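Local coordinates for protein sulfate transporter 4.1, chloroplastic (Arabidopsis thaliana, PDB 7LHV) that cotransports sulfate with protons across the membrane as an SLC26A/SulP family symporter, and may help regulate sulfate assimilation, at residues A[499-504]-A[529-534]; A[573-578]-A[605-610]. All blocks are in the same frame, centred on the assembly; numbering follows the deposited sequence.

Contact 1 (A[499-504]-A[529-534])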
ATOM      1  N   PRO A 499      12.299  10.393  -3.266  1.00 51.67           N
ATOM      2  CA  PRO A 499      12.930  11.209  -2.228  1.00 51.67           C
ATOM      3  C   PRO A 499      13.650  12.407  -2.823  1.00 51.67           C
ATOM      4  O   PRO A 499      14.046  12.421  -3.990  1.00 51.67           O
ATOM      5  CB  PRO A 499      13.915  10.243  -1.569  1.00 51.67           C
ATOM      6  CG  PRO A 499      14.261   9.297  -2.648  1.00 51.67           C
ATOM      7  CD  PRO A 499      13.009   9.117  -3.457  1.00 51.67           C
ATOM      8  N   HIS A 500      13.812  13.431  -1.993  1.00 60.29           N
ATOM      9  CA  HIS A 500      14.498  14.642  -2.415  1.00 60.29           C
ATOM     10  C   HIS A 500      16.002  14.452  -2.292  1.00 60.29           C
ATOM     11  O   HIS A 500      16.499  14.009  -1.254  1.00 60.29           O
ATOM     12  CB  HIS A 500      14.043  15.836  -1.579  1.00 60.29           C
ATOM     13  CG  HIS A 500      14.568  17.150  -2.067  1.00 60.29           C
ATOM     14  ND1 HIS A 500      15.508  17.881  -1.372  1.00 60.29           N
ATOM     15  CD2 HIS A 500      14.284  17.864  -3.182  1.00 60.29           C
ATOM     16  CE1 HIS A 500      15.780  18.989  -2.037  1.00 60.29           C
ATOM     17  NE2 HIS A 500      15.052  19.004  -3.138  1.00 60.29           N
ATOM     18  N   ILE A 501      16.724  14.778  -3.360  1.00 60.11           N
ATOM     19  CA  ILE A 501      18.176  14.680  -3.403  1.00 60.11           C
ATOM     20  C   ILE A 501      18.726  16.048  -3.780  1.00 60.11           C
ATOM     21  O   ILE A 501      18.301  16.637  -4.779  1.00 60.11           O
ATOM     22  CB  ILE A 501      18.638  13.601  -4.396  1.00 60.11           C
ATOM     23  CG1 ILE A 501      18.399  12.209  -3.810  1.00 60.11           C
ATOM     24  CG2 ILE A 501      20.093  13.793  -4.755  1.00 60.11           C
ATOM     25  CD1 ILE A 501      18.690  11.089  -4.769  1.00 60.11           C
ATOM     26  N   ALA A 502      19.667  16.547  -2.986  1.00 63.36           N
ATOM     27  CA  ALA A 502      20.162  17.907  -3.124  1.00 63.36           C
ATOM     28  C   ALA A 502      21.608  17.910  -3.596  1.00 63.36           C
ATOM     29  O   ALA A 502      22.448  17.178  -3.064  1.00 63.36           O
ATOM     30  CB  ALA A 502      20.055  18.664  -1.800  1.00 63.36           C
ATOM     31  N   VAL A 503      21.894  18.745  -4.592  1.00 67.03           N
ATOM     32  CA  VAL A 503      23.253  18.951  -5.078  1.00 67.03           C
ATOM     33  C   VAL A 503      23.807  20.157  -4.329  1.00 67.03           C
ATOM     34  O   VAL A 503      23.428  21.298  -4.591  1.00 67.03           O
ATOM     35  CB  VAL A 503      23.291  19.154  -6.593  1.00 67.03           C
ATOM     36  CG1 VAL A 503      24.704  19.475  -7.047  1.00 67.03           C
ATOM     37  CG2 VAL A 503      22.768  17.917  -7.302  1.00 67.03           C
ATOM     38  N   LEU A 504      24.711  19.900  -3.391  1.00 66.05           N
ATOM     39  CA  LEU A 504      25.219  20.953  -2.524  1.00 66.05           C
ATOM     40  C   LEU A 504      26.276  21.791  -3.231  1.00 66.05           C
ATOM     41  O   LEU A 504      27.003  21.313  -4.103  1.00 66.05           O
ATOM     42  CB  LEU A 504      25.811  20.361  -1.247  1.00 66.05           C
ATOM     43  CG  LEU A 504      24.829  19.920  -0.168  1.00 66.05           C
ATOM     44  CD1 LEU A 504      24.118  18.685  -0.607  1.00 66.05           C
ATOM     45  CD2 LEU A 504      25.573  19.658   1.123  1.00 66.05           C
ATOM     46  N   VAL A 529      31.085  16.537  -7.415  1.00 64.08           N
ATOM     47  CA  VAL A 529      29.655  16.674  -7.179  1.00 64.08           C
ATOM     48  C   VAL A 529      29.360  16.185  -5.770  1.00 64.08           C
ATOM     49  O   VAL A 529      29.724  15.061  -5.411  1.00 64.08           O
ATOM     50  CB  VAL A 529      28.830  15.891  -8.215  1.00 64.08           C
ATOM     51  CG1 VAL A 529      27.416  15.691  -7.719  1.00 64.08           C
ATOM     52  CG2 VAL A 529      28.818  16.630  -9.535  1.00 64.08           C
ATOM     53  N   ILE A 530      28.705  17.028  -4.976  1.00 59.25           N
ATOM     54  CA  ILE A 530      28.331  16.702  -3.605  1.00 59.25           C
ATOM     55  C   ILE A 530      26.828  16.476  -3.575  1.00 59.25           C
ATOM     56  O   ILE A 530      26.051  17.378  -3.908  1.00 59.25           O
ATOM     57  CB  ILE A 530      28.746  17.807  -2.626  1.00 59.25           C
ATOM     58  CG1 ILE A 530      30.184  18.238  -2.901  1.00 59.25           C
ATOM     59  CG2 ILE A 530      28.594  17.330  -1.196  1.00 59.25           C
ATOM     60  CD1 ILE A 530      30.545  19.575  -2.313  1.00 59.25           C
ATOM     61  N   VAL A 531      26.418  15.278  -3.167  1.00 58.97           N
ATOM     62  CA  VAL A 531      25.023  14.858  -3.200  1.00 58.97           C
ATOM     63  C   VAL A 531      24.585  14.510  -1.786  1.00 58.97           C
ATOM     64  O   VAL A 531      25.281  13.774  -1.080  1.00 58.97           O
ATOM     65  CB  VAL A 531      24.820  13.662  -4.147  1.00 58.97           C
ATOM     66  CG1 VAL A 531      23.465  13.030  -3.923  1.00 58.97           C
ATOM     67  CG2 VAL A 531      24.959  14.110  -5.585  1.00 58.97           C
ATOM     68  N   ARG A 532      23.434  15.034  -1.377  1.00 60.15           N
ATOM     69  CA  ARG A 532      22.840  14.735  -0.082  1.00 60.15           C
ATOM     70  C   ARG A 532      21.480  14.094  -0.299  1.00 60.15           C
ATOM     71  O   ARG A 532      20.641  14.641  -1.024  1.00 60.15           O
ATOM     72  CB  ARG A 532      22.696  15.998   0.763  1.00 60.15           C
ATOM     73  CG  ARG A 532      22.224  15.784   2.176  1.00 60.15           C
ATOM     74  CD  ARG A 532      21.935  17.116   2.837  1.00 60.15           C
ATOM     75  NE  ARG A 532      20.798  17.783   2.213  1.00 60.15           N
ATOM     76  CZ  ARG A 532      20.659  19.099   2.126  1.00 60.15           C
ATOM     77  NH1 ARG A 532      21.562  19.925   2.624  1.00 60.15           N
ATOM     78  NH2 ARG A 532      19.583  19.595   1.522  1.00 60.15           N
ATOM     79  N   ILE A 533      21.265  12.940   0.322  1.00 57.03           N
ATOM     80  CA  ILE A 533      19.987  12.247   0.256  1.00 57.03           C
ATOM     81  C   ILE A 533      19.169  12.677   1.466  1.00 57.03           C
ATOM     82  O   ILE A 533      19.441  12.251   2.590  1.00 57.03           O
ATOM     83  CB  ILE A 533      20.168  10.727   0.215  1.00 57.03           C
ATOM     84  CG1 ILE A 533      20.951  10.313  -1.031  1.00 57.03           C
ATOM     85  CG2 ILE A 533      18.820  10.032   0.252  1.00 57.03           C
ATOM     86  CD1 ILE A 533      22.399   9.986  -0.762  1.00 57.03           C
ATOM     87  N   ASP A 534      18.160  13.514   1.238  1.00 56.87           N
ATOM     88  CA  ASP A 534      17.378  14.074   2.333  1.00 56.87           C
ATOM     89  C   ASP A 534      16.302  13.109   2.811  1.00 56.87           C
ATOM     90  O   ASP A 534      15.133  13.491   2.919  1.00 56.87           O
ATOM     91  CB  ASP A 534      16.735  15.393   1.905  1.00 56.87           C
ATOM     92  CG  ASP A 534      17.752  16.459   1.569  1.00 56.87           C
ATOM     93  OD1 ASP A 534      18.760  16.571   2.297  1.00 56.87           O
ATOM     94  OD2 ASP A 534      17.549  17.191   0.578  1.00 56.87           O
TER
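Arg532 and Ala502 form an antiparallel hydrogen-bonded pair, Arg532 N giving to Ala502 O and Ala502 N to Arg532 O, and the arginine side chain then reaches across the neighbouring strand. Its CB meets Leu504 CD1 at 3.3 Å, the two side chains crossing at about a right angle, and CG lies against Glu575 O. Beyond them the chain, extended through chi2, bends at chi3 (67°), bringing NE and CZ beside the Ala502 methyl; at the tip, NH2 is 3.5 Å from Ala502 CB. Leu504 CD1 sits over one guanidinium face, offset toward its rim. In the guanidinium plane, NH2 donates to Asp534 OD2 at 3.3 Å, while NH1 has a weak bond to Thr510 OG1. The same OD2 accepts His500 ND1 at 2.9 Å through its anti lone pair, with ring and carboxylate nearly coplanar (18° apart). Two donors thus grip one oxygen and probably hold the carboxylate's rotation. On the opposite face of the sheet Ile501 CG2 meets Val531 CG1 at 3.6 Å. The two strands lie at one edge of the STAS-domain sheet: helix 542-560 packs on the face of Ile501 and Val531, helix 635-643 on that of Ile530, and strand 569-575 flanks 529-534.

Contact 2 (A[573-578]-A[605-610])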
ATOM      1  N   ILE A 573      30.594  12.739  -3.831  1.00 62.23           N
ATOM      2  CA  ILE A 573      30.549  12.702  -2.374  1.00 62.23           C
ATOM      3  C   ILE A 573      29.096  12.631  -1.943  1.00 62.23           C
ATOM      4  O   ILE A 573      28.265  13.421  -2.406  1.00 62.23           O
ATOM      5  CB  ILE A 573      31.240  13.929  -1.756  1.00 62.23           C
ATOM      6  CG1 ILE A 573      32.623  14.123  -2.373  1.00 62.23           C
ATOM      7  CG2 ILE A 573      31.347  13.774  -0.252  1.00 62.23           C
ATOM      8  CD1 ILE A 573      33.246  15.443  -2.040  1.00 62.23           C
ATOM      9  N   LEU A 574      28.783  11.686  -1.062  1.00 61.85           N
ATOM     10  CA  LEU A 574      27.438  11.530  -0.524  1.00 61.85           C
ATOM     11  C   LEU A 574      27.392  12.093   0.888  1.00 61.85           C
ATOM     12  O   LEU A 574      28.158  11.674   1.759  1.00 61.85           O
ATOM     13  CB  LEU A 574      26.986  10.071  -0.539  1.00 61.85           C
ATOM     14  CG  LEU A 574      26.530   9.505  -1.881  1.00 61.85           C
ATOM     15  CD1 LEU A 574      27.683   9.307  -2.831  1.00 61.85           C
ATOM     16  CD2 LEU A 574      25.787   8.203  -1.661  1.00 61.85           C
ATOM     17  N   GLU A 575      26.487  13.044   1.100  1.00 65.91           N
ATOM     18  CA  GLU A 575      26.190  13.557   2.429  1.00 65.91           C
ATOM     19  C   GLU A 575      25.102  12.683   3.031  1.00 65.91           C
ATOM     20  O   GLU A 575      23.945  12.737   2.601  1.00 65.91           O
ATOM     21  CB  GLU A 575      25.735  15.008   2.352  1.00 65.91           C
ATOM     22  CG  GLU A 575      26.802  15.935   1.866  1.00 65.91           C
ATOM     23  CD  GLU A 575      27.943  16.029   2.835  1.00 65.91           C
ATOM     24  OE1 GLU A 575      27.708  15.924   4.056  1.00 65.91           O
ATOM     25  OE2 GLU A 575      29.084  16.171   2.367  1.00 65.91           O
ATOM     26  N   MET A 576      25.461  11.864   4.013  1.00 60.94           N
ATOM     27  CA  MET A 576      24.502  10.956   4.621  1.00 60.94           C
ATOM     28  C   MET A 576      24.098  11.408   6.018  1.00 60.94           C
ATOM     29  O   MET A 576      23.608  10.600   6.812  1.00 60.94           O
ATOM     30  CB  MET A 576      25.060   9.533   4.638  1.00 60.94           C
ATOM     31  CG  MET A 576      25.216   8.962   3.236  1.00 60.94           C
ATOM     32  SD  MET A 576      25.942   7.321   3.149  1.00 60.94           S
ATOM     33  CE  MET A 576      24.607   6.343   3.819  1.00 60.94           C
ATOM     34  N   SER A 577      24.313  12.685   6.336  1.00 59.55           N
ATOM     35  CA  SER A 577      23.848  13.214   7.614  1.00 59.55           C
ATOM     36  C   SER A 577      22.332  13.160   7.783  1.00 59.55           C
ATOM     37  O   SER A 577      21.882  12.770   8.874  1.00 59.55           O
ATOM     38  CB  SER A 577      24.391  14.636   7.822  1.00 59.55           C
ATOM     39  OG  SER A 577      24.087  15.501   6.746  1.00 59.55           O
ATOM     40  N   PRO A 578      21.495  13.516   6.798  1.00 55.47           N
ATOM     41  CA  PRO A 578      20.049  13.358   6.992  1.00 55.47           C
ATOM     42  C   PRO A 578      19.562  11.932   6.835  1.00 55.47           C
ATOM     43  O   PRO A 578      18.394  11.661   7.144  1.00 55.47           O
ATOM     44  CB  PRO A 578      19.456  14.259   5.907  1.00 55.47           C
ATOM     45  CG  PRO A 578      20.432  14.199   4.832  1.00 55.47           C
ATOM     46  CD  PRO A 578      21.781  14.115   5.481  1.00 55.47           C
ATOM     47  N   ALA A 605      32.803   8.661  -2.263  1.00 66.41           N
ATOM     48  CA  ALA A 605      33.158   9.016  -0.900  1.00 66.41           C
ATOM     49  C   ALA A 605      31.897   9.149  -0.061  1.00 66.41           C
ATOM     50  O   ALA A 605      30.826   9.486  -0.571  1.00 66.41           O
ATOM     51  CB  ALA A 605      33.960  10.322  -0.850  1.00 66.41           C
ATOM     52  N   ILE A 606      32.031   8.867   1.231  1.00 67.66           N
ATOM     53  CA  ILE A 606      30.953   9.025   2.200  1.00 67.66           C
ATOM     54  C   ILE A 606      31.371  10.096   3.194  1.00 67.66           C
ATOM     55  O   ILE A 606      32.461  10.022   3.775  1.00 67.66           O
ATOM     56  CB  ILE A 606      30.628   7.702   2.910  1.00 67.66           C
ATOM     57  CG1 ILE A 606      30.415   6.591   1.883  1.00 67.66           C
ATOM     58  CG2 ILE A 606      29.405   7.860   3.787  1.00 67.66           C
ATOM     59  CD1 ILE A 606      29.195   6.789   1.020  1.00 67.66           C
ATOM     60  N   SER A 607      30.511  11.094   3.388  1.00 71.34           N
ATOM     61  CA  SER A 607      30.881  12.307   4.109  1.00 71.34           C
ATOM     62  C   SER A 607      30.486  12.269   5.582  1.00 71.34           C
ATOM     63  O   SER A 607      31.350  12.376   6.457  1.00 71.34           O
ATOM     64  CB  SER A 607      30.256  13.525   3.426  1.00 71.34           C
ATOM     65  OG  SER A 607      30.571  14.718   4.123  1.00 71.34           O
ATOM     66  N   ASN A 608      29.195  12.135   5.878  1.00 72.91           N
ATOM     67  CA  ASN A 608      28.687  12.228   7.248  1.00 72.91           C
ATOM     68  C   ASN A 608      27.865  10.989   7.568  1.00 72.91           C
ATOM     69  O   ASN A 608      26.628  11.044   7.603  1.00 72.91           O
ATOM     70  CB  ASN A 608      27.841  13.487   7.445  1.00 72.91           C
ATOM     71  CG  ASN A 608      28.666  14.755   7.432  1.00 72.91           C
ATOM     72  OD1 ASN A 608      29.873  14.722   7.205  1.00 72.91           O
ATOM     73  ND2 ASN A 608      28.015  15.885   7.675  1.00 72.91           N
ATOM     74  N   PRO A 609      28.514   9.854   7.819  1.00 72.77           N
ATOM     75  CA  PRO A 609      27.755   8.641   8.141  1.00 72.77           C
ATOM     76  C   PRO A 609      27.177   8.725   9.544  1.00 72.77           C
ATOM     77  O   PRO A 609      27.871   9.078  10.499  1.00 72.77           O
ATOM     78  CB  PRO A 609      28.799   7.523   8.027  1.00 72.77           C
ATOM     79  CG  PRO A 609      30.007   8.157   7.395  1.00 72.77           C
ATOM     80  CD  PRO A 609      29.958   9.593   7.783  1.00 72.77           C
ATOM     81  N   ASN A 610      25.895   8.403   9.658  1.00 75.35           N
ATOM     82  CA  ASN A 610      25.271   8.259  10.960  1.00 75.35           C
ATOM     83  C   ASN A 610      25.846   7.037  11.672  1.00 75.35           C
ATOM     84  O   ASN A 610      26.383   6.121  11.045  1.00 75.35           O
ATOM     85  CB  ASN A 610      23.756   8.129  10.805  1.00 75.35           C
ATOM     86  CG  ASN A 610      23.020   8.292  12.110  1.00 75.35           C
ATOM     87  OD1 ASN A 610      23.626   8.535  13.152  1.00 75.35           O
ATOM     88  ND2 ASN A 610      21.702   8.157  12.063  1.00 75.35           N
TER
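The beta-alpha-beta unit formed by strand 569-575, helix 584-599 and strand 603-606 belongs to the STAS domain, and its two strands meet here in parallel. Ile573 pairs with Ala605 and Leu574 with Ile606. Leu574 bonds on both sides of Ile606: its N donates to Ala605 O at 3.0 Å, and its O accepts Ser607 N at 2.9 Å. The ladder ends there, and beyond it side chains carry much of the contact.

Glu575 provides the polar link. Its chain bends at chi2 (-66°), turning the carboxylate toward Ser607, just past strand 603-606; there OE2 accepts Ser607 OG at 2.7 Å on its syn side, the hydroxyl lying 33° out of the carboxylate plane. Ser607 reaches it with OG trans to its own backbone N (chi1 179°), and the same hydroxyl is also weakly bonded to Arg634 O, which must compete for its one proton. Glu575 also packs against Arg532 and Val635, so this buried acid is in touch with strand 527-533 and helix 635-643 as well. With an alanine here, the Ser607 hydroxyl would probably lose its carboxylate acceptor, and a gap would be likely to open beside Val635.

Just beyond the strands, Ser577 CB and Asn608 CB stand 3.7 Å apart. The chain then enters helix 611-620 at Asn610, whose ND2 donates to Thr580 O. On the Leu574 face the packing is apolar: Met576 slants across Ile606, with Met576 SD 3.6 Å from Ile606 CG2. The same Met576 SD lies 3.9 Å from Ile606 CD1.

In the fold
Sheet assembly in a STAS domain can be read here as two successive closures. Leaving transmembrane helix 477-496, the chain enters edge strand 501-504, wanders through a segment without helix, and returns antiparallel in strand 527-533, which closes contact 1. Helix 542-560 then leads to strand 569-575, and helix 584-599 to the other edge strand, 603-606, closing contact 2. The loops are in series, neither nesting nor crossing. Between them strands 527-533 and 569-575 run side by side, probably hydrogen-bonded from Val531 to Ile573 and Glu575, so both closures share one mixed sheet. His500, next to the membrane helix, also packs on Thr580 of the second subunit.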